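TetR family transcriptional regulator (Clostridium perfringens, PDB 6AZH) probably acts as a dimeric, DNA-binding transcriptional regulator of the TetR family, with a putative role in controlling fatty acid metabolism genes. Local coordinates at residues 63-68 and 91-96; 67-72 and 84-89; 124-129 and 150-155. All coordinates share one frame; numbering follows the deposited sequence.

Contact 1. Residues 63-68 and 91-96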
loop_
_atom_site.group_PDB
_atom_site.type_symbol
_atom_site.label_atom_id
_atom_site.label_comp_id
_atom_site.label_asym_id
_atom_site.label_seq_id
_atom_site.Cartn_x
_atom_site.Cartn_y
_atom_site.Cartn_z
ATOM N N GLU A 63 9.584 -7.488 14.852
ATOM C CA GLU A 63 9.594 -8.560 15.850
ATOM C C GLU A 63 8.217 -8.765 16.468
ATOM O O GLU A 63 7.752 -9.903 16.606
ATOM C CB GLU A 63 10.627 -8.255 16.942
ATOM C CG GLU A 63 12.050 -8.360 16.440
ATOM C CD GLU A 63 13.089 -8.007 17.498
ATOM O OE1 GLU A 63 12.693 -7.663 18.630
ATOM O OE2 GLU A 63 14.304 -8.067 17.186
ATOM N N ILE A 64 7.555 -7.675 16.869
ATOM C CA ILE A 64 6.253 -7.808 17.512
ATOM C C ILE A 64 5.221 -8.341 16.522
ATOM O O ILE A 64 4.286 -9.039 16.917
ATOM C CB ILE A 64 5.822 -6.467 18.152
ATOM C CG1 ILE A 64 4.551 -6.615 19.005
ATOM C CG2 ILE A 64 5.619 -5.389 17.101
ATOM C CD1 ILE A 64 4.718 -7.460 20.245
ATOM N N TRP A 65 5.379 -8.050 15.226
ATOM C CA TRP A 65 4.451 -8.590 14.230
ATOM C C TRP A 65 4.566 -10.110 14.151
ATOM O O TRP A 65 3.558 -10.827 14.219
ATOM C CB TRP A 65 4.709 -7.941 12.866
ATOM C CG TRP A 65 4.341 -6.473 12.841
ATOM C CD1 TRP A 65 5.084 -5.433 13.323
ATOM C CD2 TRP A 65 3.122 -5.899 12.344
ATOM N NE1 TRP A 65 4.415 -4.248 13.148
ATOM C CE2 TRP A 65 3.202 -4.507 12.554
ATOM C CE3 TRP A 65 1.964 -6.433 11.752
ATOM C CZ2 TRP A 65 2.179 -3.631 12.173
ATOM C CZ3 TRP A 65 0.948 -5.564 11.376
ATOM C CH2 TRP A 65 1.060 -4.183 11.591
ATOM N N HIS A 66 5.795 -10.621 14.031
ATOM C CA HIS A 66 6.014 -12.067 14.034
ATOM C C HIS A 66 5.558 -12.694 15.343
ATOM O O HIS A 66 4.952 -13.771 15.347
ATOM C CB HIS A 66 7.492 -12.387 13.815
ATOM C CG HIS A 66 7.963 -12.146 12.423
ATOM N ND1 HIS A 66 7.473 -12.846 11.346
ATOM C CD2 HIS A 66 8.891 -11.291 11.931
ATOM C CE1 HIS A 66 8.067 -12.422 10.245
ATOM N NE2 HIS A 66 8.940 -11.485 10.575
ATOM N N GLU A 67 5.847 -12.036 16.466
ATOM C CA GLU A 67 5.482 -12.587 17.768
ATOM C C GLU A 67 3.973 -12.747 17.894
ATOM O O GLU A 67 3.475 -13.812 18.285
ATOM C CB GLU A 67 6.018 -11.689 18.879
ATOM C CG GLU A 67 5.587 -12.098 20.285
ATOM C CD GLU A 67 6.051 -11.110 21.337
ATOM O OE1 GLU A 67 5.351 -10.966 22.365
ATOM O OE2 GLU A 67 7.108 -10.463 21.123
ATOM N N LYS A 68 3.228 -11.688 17.572
ATOM C CA LYS A 68 1.777 -11.730 17.718
ATOM C C LYS A 68 1.128 -12.663 16.708
ATOM O O LYS A 68 0.133 -13.322 17.038
ATOM C CB LYS A 68 1.194 -10.324 17.602
ATOM C CG LYS A 68 1.546 -9.436 18.777
ATOM C CD LYS A 68 0.470 -8.399 19.035
ATOM C CE LYS A 68 0.869 -7.445 20.158
ATOM N NZ LYS A 68 0.643 -8.039 21.504
ATOM N N PHE A 91 -4.853 -4.665 12.819
ATOM C CA PHE A 91 -5.308 -3.283 12.801
ATOM C C PHE A 91 -4.963 -2.573 14.100
ATOM O O PHE A 91 -4.607 -1.387 14.082
ATOM C CB PHE A 91 -6.808 -3.225 12.530
ATOM C CG PHE A 91 -7.169 -3.480 11.090
ATOM C CD1 PHE A 91 -6.667 -2.668 10.087
ATOM C CD2 PHE A 91 -8.013 -4.528 10.745
ATOM C CE1 PHE A 91 -6.989 -2.890 8.765
ATOM C CE2 PHE A 91 -8.348 -4.762 9.425
ATOM C CZ PHE A 91 -7.837 -3.941 8.430
ATOM N N GLU A 92 -5.016 -3.291 15.233
ATOM C CA GLU A 92 -4.567 -2.691 16.486
ATOM C C GLU A 92 -3.077 -2.382 16.425
ATOM O O GLU A 92 -2.649 -1.281 16.797
ATOM C CB GLU A 92 -4.901 -3.604 17.677
ATOM C CG GLU A 92 -6.380 -3.574 18.046
ATOM C CD GLU A 92 -6.759 -4.568 19.126
ATOM O OE1 GLU A 92 -5.875 -5.308 19.600
ATOM O OE2 GLU A 92 -7.957 -4.615 19.491
ATOM N N LEU A 93 -2.280 -3.320 15.901
ATOM C CA LEU A 93 -0.839 -3.090 15.782
ATOM C C LEU A 93 -0.546 -1.948 14.825
ATOM O O LEU A 93 0.300 -1.093 15.111
ATOM C CB LEU A 93 -0.129 -4.362 15.318
ATOM C CG LEU A 93 1.291 -4.588 15.832
ATOM C CD1 LEU A 93 1.371 -4.304 17.338
ATOM C CD2 LEU A 93 1.768 -6.007 15.519
ATOM N N LEU A 94 -1.243 -1.918 13.683
ATOM C CA LEU A 94 -1.103 -0.808 12.745
ATOM C C LEU A 94 -1.415 0.523 13.416
ATOM O O LEU A 94 -0.667 1.490 13.277
ATOM C CB LEU A 94 -2.026 -1.024 11.547
ATOM C CG LEU A 94 -2.155 0.148 10.594
ATOM C CD1 LEU A 94 -0.802 0.430 9.996
ATOM C CD2 LEU A 94 -3.168 -0.198 9.510
ATOM N N TYR A 95 -2.531 0.588 14.144
ATOM C CA TYR A 95 -2.943 1.840 14.763
ATOM C C TYR A 95 -1.957 2.293 15.830
ATOM O O TYR A 95 -1.761 3.501 16.032
ATOM C CB TYR A 95 -4.340 1.692 15.366
ATOM C CG TYR A 95 -4.975 3.028 15.682
ATOM C CD1 TYR A 95 -5.153 3.976 14.685
ATOM C CD2 TYR A 95 -5.378 3.347 16.975
ATOM C CE1 TYR A 95 -5.723 5.201 14.959
ATOM C CE2 TYR A 95 -5.956 4.573 17.260
ATOM C CZ TYR A 95 -6.123 5.494 16.244
ATOM O OH TYR A 95 -6.690 6.721 16.499
ATOM N N GLU A 96 -1.325 1.348 16.516
ATOM C CA GLU A 96 -0.354 1.686 17.549
ATOM C C GLU A 96 1.022 2.028 16.996
ATOM O O GLU A 96 1.884 2.477 17.763
ATOM C CB GLU A 96 -0.228 0.524 18.534
ATOM C CG GLU A 96 -1.417 0.399 19.472
ATOM C CD GLU A 96 -1.671 1.682 20.246
ATOM O OE1 GLU A 96 -2.820 2.177 20.217
ATOM O OE2 GLU A 96 -0.716 2.198 20.878
#

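Contact 2. Residues 67-72 and 84-89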
loop_
_atom_site.group_PDB
_atom_site.type_symbol
_atom_site.label_atom_id
_atom_site.label_comp_id
_atom_site.label_asym_id
_atom_site.label_seq_id
_atom_site.Cartn_x
_atom_site.Cartn_y
_atom_site.Cartn_z
ATOM N N GLU A 67 5.847 -12.036 16.466
ATOM C CA GLU A 67 5.482 -12.587 17.768
ATOM C C GLU A 67 3.973 -12.747 17.894
ATOM O O GLU A 67 3.475 -13.812 18.285
ATOM C CB GLU A 67 6.018 -11.689 18.879
ATOM C CG GLU A 67 5.587 -12.098 20.285
ATOM C CD GLU A 67 6.051 -11.110 21.337
ATOM O OE1 GLU A 67 5.351 -10.966 22.365
ATOM O OE2 GLU A 67 7.108 -10.463 21.123
ATOM N N LYS A 68 3.228 -11.688 17.572
ATOM C CA LYS A 68 1.777 -11.730 17.718
ATOM C C LYS A 68 1.128 -12.663 16.708
ATOM O O LYS A 68 0.133 -13.322 17.038
ATOM C CB LYS A 68 1.194 -10.324 17.602
ATOM C CG LYS A 68 1.546 -9.436 18.777
ATOM C CD LYS A 68 0.470 -8.399 19.035
ATOM C CE LYS A 68 0.869 -7.445 20.158
ATOM N NZ LYS A 68 0.643 -8.039 21.504
ATOM N N LEU A 69 1.674 -12.753 15.491
ATOM C CA LEU A 69 1.136 -13.710 14.530
ATOM C C LEU A 69 1.419 -15.140 14.974
ATOM O O LEU A 69 0.536 -16.003 14.906
ATOM C CB LEU A 69 1.709 -13.455 13.139
ATOM C CG LEU A 69 1.222 -14.377 12.021
ATOM C CD1 LEU A 69 -0.295 -14.294 11.873
ATOM C CD2 LEU A 69 1.915 -14.028 10.707
ATOM N N THR A 70 2.644 -15.403 15.442
ATOM C CA THR A 70 2.979 -16.733 15.940
ATOM C C THR A 70 2.083 -17.130 17.107
ATOM O O THR A 70 1.675 -18.291 17.211
ATOM C CB THR A 70 4.459 -16.788 16.346
ATOM O OG1 THR A 70 5.272 -16.702 15.169
ATOM C CG2 THR A 70 4.773 -18.103 17.054
ATOM N N ASP A 71 1.745 -16.179 17.984
ATOM C CA ASP A 71 0.830 -16.489 19.085
ATOM C C ASP A 71 -0.534 -16.926 18.563
ATOM O O ASP A 71 -1.146 -17.853 19.105
ATOM C CB ASP A 71 0.656 -15.277 19.997
ATOM C CG ASP A 71 1.874 -15.008 20.864
ATOM O OD1 ASP A 71 2.735 -15.904 20.992
ATOM O OD2 ASP A 71 1.955 -13.893 21.420
ATOM N N ILE A 72 -1.043 -16.240 17.535
ATOM C CA ILE A 72 -2.323 -16.630 16.940
ATOM C C ILE A 72 -2.224 -18.014 16.315
ATOM O O ILE A 72 -3.106 -18.870 16.506
ATOM C CB ILE A 72 -2.774 -15.572 15.915
ATOM C CG1 ILE A 72 -3.270 -14.328 16.659
ATOM C CG2 ILE A 72 -3.864 -16.153 14.991
ATOM C CD1 ILE A 72 -3.622 -13.187 15.752
ATOM N N LYS A 84 -10.257 -14.242 12.317
ATOM C CA LYS A 84 -10.898 -13.113 12.981
ATOM C C LYS A 84 -9.943 -12.438 13.963
ATOM O O LYS A 84 -9.876 -11.203 14.021
ATOM C CB LYS A 84 -12.176 -13.576 13.675
ATOM C CG LYS A 84 -13.276 -13.956 12.676
ATOM C CD LYS A 84 -14.344 -14.793 13.387
ATOM C CE LYS A 84 -15.449 -15.270 12.465
ATOM N NZ LYS A 84 -16.489 -15.913 13.328
ATOM N N LYS A 85 -9.160 -13.231 14.701
ATOM C CA LYS A 85 -8.197 -12.656 15.639
ATOM C C LYS A 85 -7.029 -12.000 14.906
ATOM O O LYS A 85 -6.452 -11.033 15.413
ATOM C CB LYS A 85 -7.698 -13.726 16.616
ATOM C CG LYS A 85 -8.756 -14.104 17.683
ATOM C CD LYS A 85 -8.382 -15.313 18.549
ATOM C CE LYS A 85 -9.337 -15.418 19.746
ATOM N NZ LYS A 85 -9.067 -16.616 20.592
ATOM N N LEU A 86 -6.685 -12.502 13.717
ATOM C CA LEU A 86 -5.633 -11.887 12.910
ATOM C C LEU A 86 -6.008 -10.464 12.504
ATOM O O LEU A 86 -5.197 -9.535 12.634
ATOM C CB LEU A 86 -5.364 -12.758 11.676
ATOM C CG LEU A 86 -4.526 -12.083 10.577
ATOM C CD1 LEU A 86 -3.107 -11.982 11.047
ATOM C CD2 LEU A 86 -4.596 -12.887 9.272
ATOM N N PHE A 87 -7.245 -10.269 12.024
ATOM C CA PHE A 87 -7.656 -8.942 11.579
ATOM C C PHE A 87 -7.623 -7.955 12.733
ATOM O O PHE A 87 -7.135 -6.828 12.585
ATOM C CB PHE A 87 -9.059 -8.990 10.964
ATOM C CG PHE A 87 -9.192 -9.951 9.836
ATOM C CD1 PHE A 87 -8.120 -10.229 9.007
ATOM C CD2 PHE A 87 -10.397 -10.607 9.614
ATOM C CE1 PHE A 87 -8.245 -11.138 7.971
ATOM C CE2 PHE A 87 -10.532 -11.512 8.572
ATOM C CZ PHE A 87 -9.457 -11.772 7.749
ATOM N N LYS A 88 -8.099 -8.381 13.904
ATOM C CA LYS A 88 -8.101 -7.513 15.071
ATOM C C LYS A 88 -6.679 -7.160 15.488
ATOM O O LYS A 88 -6.360 -5.986 15.701
ATOM C CB LYS A 88 -8.846 -8.192 16.218
ATOM C CG LYS A 88 -8.755 -7.456 17.531
ATOM C CD LYS A 88 -9.436 -8.277 18.627
ATOM C CE LYS A 88 -9.917 -7.395 19.760
ATOM N NZ LYS A 88 -8.808 -6.621 20.373
HETATM N N MSE A 89 -5.810 -8.166 15.592
HETATM C CA MSE A 89 -4.413 -7.956 15.978
HETATM C C MSE A 89 -3.704 -6.985 15.013
HETATM O O MSE A 89 -3.002 -6.071 15.464
HETATM C CB MSE A 89 -3.673 -9.302 16.030
HETATM C CG MSE A 89 -2.179 -9.235 16.398
HETATM SE SE MSE A 89 -1.014 -8.778 14.862
HETATM C CE MSE A 89 -0.886 -10.544 14.030
#

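Contact 3. Residues 124-129 and 150-155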
loop_
_atom_site.group_PDB
_atom_site.type_symbol
_atom_site.label_atom_id
_atom_site.label_comp_id
_atom_site.label_asym_id
_atom_site.label_seq_id
_atom_site.Cartn_x
_atom_site.Cartn_y
_atom_site.Cartn_z
ATOM N N GLU A 124 8.102 -13.160 4.848
ATOM C CA GLU A 124 8.130 -14.025 6.025
ATOM C C GLU A 124 6.883 -13.853 6.883
ATOM O O GLU A 124 6.290 -14.839 7.344
ATOM C CB GLU A 124 9.379 -13.742 6.860
ATOM C CG GLU A 124 10.667 -14.273 6.247
ATOM C CD GLU A 124 11.912 -13.787 6.986
ATOM O OE1 GLU A 124 11.778 -13.248 8.105
ATOM O OE2 GLU A 124 13.026 -13.943 6.442
ATOM N N TYR A 125 6.469 -12.608 7.122
ATOM C CA TYR A 125 5.239 -12.381 7.871
ATOM C C TYR A 125 4.029 -12.935 7.123
ATOM O O TYR A 125 3.178 -13.612 7.713
ATOM C CB TYR A 125 5.057 -10.888 8.162
ATOM C CG TYR A 125 3.758 -10.569 8.866
ATOM C CD1 TYR A 125 3.651 -10.683 10.248
ATOM C CD2 TYR A 125 2.633 -10.167 8.157
ATOM C CE1 TYR A 125 2.481 -10.402 10.891
ATOM C CE2 TYR A 125 1.450 -9.887 8.801
ATOM C CZ TYR A 125 1.382 -10.007 10.173
ATOM O OH TYR A 125 0.201 -9.731 10.829
ATOM N N ILE A 126 3.931 -12.655 5.819
ATOM C CA ILE A 126 2.761 -13.083 5.047
ATOM C C ILE A 126 2.663 -14.607 4.987
ATOM O O ILE A 126 1.558 -15.163 4.908
ATOM C CB ILE A 126 2.799 -12.434 3.646
ATOM C CG1 ILE A 126 2.588 -10.924 3.768
ATOM C CG2 ILE A 126 1.735 -13.028 2.703
ATOM C CD1 ILE A 126 2.806 -10.170 2.491
ATOM N N GLU A 127 3.798 -15.311 5.066
ATOM C CA GLU A 127 3.753 -16.772 5.072
ATOM C C GLU A 127 3.014 -17.315 6.286
ATOM O O GLU A 127 2.421 -18.397 6.215
ATOM C CB GLU A 127 5.170 -17.346 5.017
ATOM C CG GLU A 127 5.760 -17.321 3.620
ATOM C CD GLU A 127 7.269 -17.481 3.615
ATOM O OE1 GLU A 127 7.864 -17.643 4.706
ATOM O OE2 GLU A 127 7.854 -17.439 2.514
ATOM N N GLY A 128 3.046 -16.601 7.412
ATOM C CA GLY A 128 2.232 -17.015 8.545
ATOM C C GLY A 128 0.747 -16.949 8.238
ATOM O O GLY A 128 -0.013 -17.847 8.610
ATOM N N ILE A 129 0.315 -15.882 7.550
ATOM C CA ILE A 129 -1.072 -15.784 7.098
ATOM C C ILE A 129 -1.409 -16.940 6.165
ATOM O O ILE A 129 -2.479 -17.550 6.270
ATOM C CB ILE A 129 -1.333 -14.422 6.415
ATOM C CG1 ILE A 129 -1.114 -13.254 7.395
ATOM C CG2 ILE A 129 -2.763 -14.375 5.808
ATOM C CD1 ILE A 129 -1.081 -11.869 6.715
ATOM N N LEU A 150 -4.504 -14.588 -1.817
ATOM C CA LEU A 150 -5.378 -14.171 -0.724
ATOM C C LEU A 150 -4.576 -13.603 0.443
ATOM O O LEU A 150 -4.907 -12.536 0.974
ATOM C CB LEU A 150 -6.240 -15.347 -0.259
ATOM C CG LEU A 150 -7.194 -15.027 0.890
ATOM C CD1 LEU A 150 -8.082 -13.827 0.546
ATOM C CD2 LEU A 150 -8.056 -16.250 1.204
ATOM N N ALA A 151 -3.508 -14.298 0.850
ATOM C CA ALA A 151 -2.724 -13.821 1.986
ATOM C C ALA A 151 -2.170 -12.427 1.727
ATOM O O ALA A 151 -2.123 -11.593 2.637
ATOM C CB ALA A 151 -1.585 -14.784 2.301
ATOM N N HIS A 152 -1.757 -12.147 0.489
ATOM C CA HIS A 152 -1.281 -10.795 0.202
ATOM C C HIS A 152 -2.417 -9.785 0.249
ATOM O O HIS A 152 -2.201 -8.637 0.643
ATOM C CB HIS A 152 -0.587 -10.746 -1.156
ATOM C CG HIS A 152 0.831 -11.211 -1.107
ATOM N ND1 HIS A 152 1.167 -12.540 -0.995
ATOM C CD2 HIS A 152 1.998 -10.524 -1.118
ATOM C CE1 HIS A 152 2.485 -12.656 -0.961
ATOM N NE2 HIS A 152 3.012 -11.448 -1.036
ATOM N N SER A 153 -3.630 -10.197 -0.132
ATOM C CA SER A 153 -4.793 -9.331 -0.002
ATOM C C SER A 153 -5.102 -9.040 1.457
ATOM O O SER A 153 -5.532 -7.931 1.792
ATOM C CB SER A 153 -6.016 -9.970 -0.678
ATOM O OG SER A 153 -5.894 -9.870 -2.084
ATOM N N LEU A 154 -4.921 -10.032 2.335
ATOM C CA LEU A 154 -5.191 -9.811 3.753
ATOM C C LEU A 154 -4.163 -8.877 4.364
ATOM O O LEU A 154 -4.513 -8.002 5.165
ATOM C CB LEU A 154 -5.213 -11.135 4.517
ATOM C CG LEU A 154 -6.237 -12.161 4.053
ATOM C CD1 LEU A 154 -6.335 -13.252 5.101
ATOM C CD2 LEU A 154 -7.567 -11.479 3.815
ATOM N N PHE A 155 -2.887 -9.031 3.989
ATOM C CA PHE A 155 -1.894 -8.051 4.404
ATOM C C PHE A 155 -2.189 -6.687 3.787
ATOM O O PHE A 155 -2.088 -5.653 4.461
ATOM C CB PHE A 155 -0.488 -8.510 4.019
ATOM C CG PHE A 155 0.578 -7.546 4.446
ATOM C CD1 PHE A 155 1.008 -7.518 5.763
ATOM C CD2 PHE A 155 1.117 -6.644 3.540
ATOM C CE1 PHE A 155 1.975 -6.609 6.172
ATOM C CE2 PHE A 155 2.077 -5.737 3.938
ATOM C CZ PHE A 155 2.510 -5.725 5.251
#

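Contact 1. Residues 63-68 and 91-96
L93 lies against the indole of W65 and carries most of this contact. Its methyl CD2 sits over one face of the five-membered ring, 3.6 Å from the ring centroid. The line from centroid to methyl is 16° off the ring normal, which makes this a CH-pi contact. The two side chains lie alongside each other and point opposite ways. The contact therefore runs along L93: CD2 covers the pyrrole part, CG lies 3.8 Å from CE2 of W65, and CB of L93 is close to CH2 at the far end of the indole. W65 has CG anti to its carbonyl carbon (chi1 -68°). This turns the indole toward helix 79-96, although the CB of W65 is not aimed there. CH2 of W65 then comes within 3.8 Å of the backbone N of L94.

I64 and K68 add smaller contacts. CG2 of I64 touches CD2 of L93 at 4.2 Å. On the next turn, the aliphatic part of K68 lies beside the second methyl, with CE of K68 4.3 Å from CD1 of L93. No hydrogen bond crosses between the segments, so the contact is apolar packing.

Segments 63-68 and 91-96 run nearly antiparallel, at 164°, with their axes 11.4 Å apart. This is part of the buried core of the C-terminal portion, probably regulatory, of a TetR-family regulator. Helix 147-165 packs next to it: W65 touches L158, and L94 touches S162. F91 also reaches helix 174-187, at I178 and I181.

Contact 2. Residues 67-72 and 84-89
This contact belongs to an antiparallel helical hairpin in the all-helical regulatory part of the TetR fold. Helix 50-74 runs up to a short connection, and helix 79-96 comes back beside it. The segments 67-72 and 84-89 lie toward the connected end of the hairpin. Their axes are 10.3 Å apart and their directions differ by 162°.

I72 and M89, a selenomethionine, account for over half of the surface buried here. CD1 of I72 is the methyl that reaches across. The chain is extended at chi2 (175°), which carries this methyl up to the backbone of the other helix. It rests 3.6 Å from the carbonyl O of K85 and 3.7 Å from CA of L86. It also touches CB of M89 at 3.9 Å.

M89 starts out from its helix with CG anti to the backbone N, then bends at both chi2 and chi3. The bends fold the end of the chain against K68 and L69. CG of M89 meets CB of K68 at 3.7 Å, and the selenium lies against the same CB. The terminal methyl CE ends against the backbone of L69, 3.7 Å from its N.

K68 and K85 border the apolar groups on the outer side. Both begin by pointing at the facing helix, and their amino groups turn off to the outside. The amino group of K85 forms a salt bridge with D77. On the buried side, Y125 of helix 113-138 packs on L69, L86 and M89, while I72 touches I132 of that helix. Between L69 and L86, the two side chains meet at a slant through one methyl each, CD1 of L69 lying 3.7 Å from CD1 of L86.

Contact 3. Residues 124-129 and 150-155
I126 has CG1 anti to the carbonyl carbon (chi1 -68°) and CG2 anti to the backbone N, which sends both branches to helix 147-165. The CG1-CD1 arm is extended and serves H152 and F155. CD1 lies over one face of the H152 imidazole, 4.0 Å from the ring centroid and 24° off the normal. This is a CH-pi contact, displaced toward the ring rim on the CD2 side. CG1 of I126 also packs on CB of F155 at 3.9 Å. The other branch, CG2, touches CB of A151 at 3.8 Å and comes near ND1 and CE1 of H152.

I129, one turn on, uses its CG2 in a similar way. This methyl lies 3.7 Å from CB of A151 and 3.8 Å from CD1 of L154. A151 puts only a methyl at the crossing, where the axes of segments 124-129 and 150-155 come within 8.9 Å at 111°. This steep crossing lies in the regulatory core of the TetR fold, close to the dimer interface. From the second subunit, Y164 meets the H152 ring and L163 packs on F155.

H152 ND1 is hydrogen-bonded to the carbonyl O of S148, whereas the buried NE2 has no partner in the model. Y125 bonds through its hydroxyl to Q90. CE2 of Y125 comes to the edge of the F155 ring, near its plane, 3.9 Å from CD1.

In the fold
The chain first builds helices that probably bind DNA, as in the family, then enters the long helix 50-74. Contacts 1 and 2 both pair this helix with helix 79-96. Contact 2 closes the shorter loop, with 11 residues between its segments. Contact 1 encloses it with 22, further from the turn. The two share E67 and K68, and together they zip one hairpin. Contact 3 comes in series: helix 113-138 follows helix 98-106, and contact 3 closes a third loop, with 20 residues between its segments. Y125 joins the three, since it packs on H66 of contact 1 and on the hairpin. Contact 3 thereby ties the hairpin to helix 147-165, which reaches the second subunit.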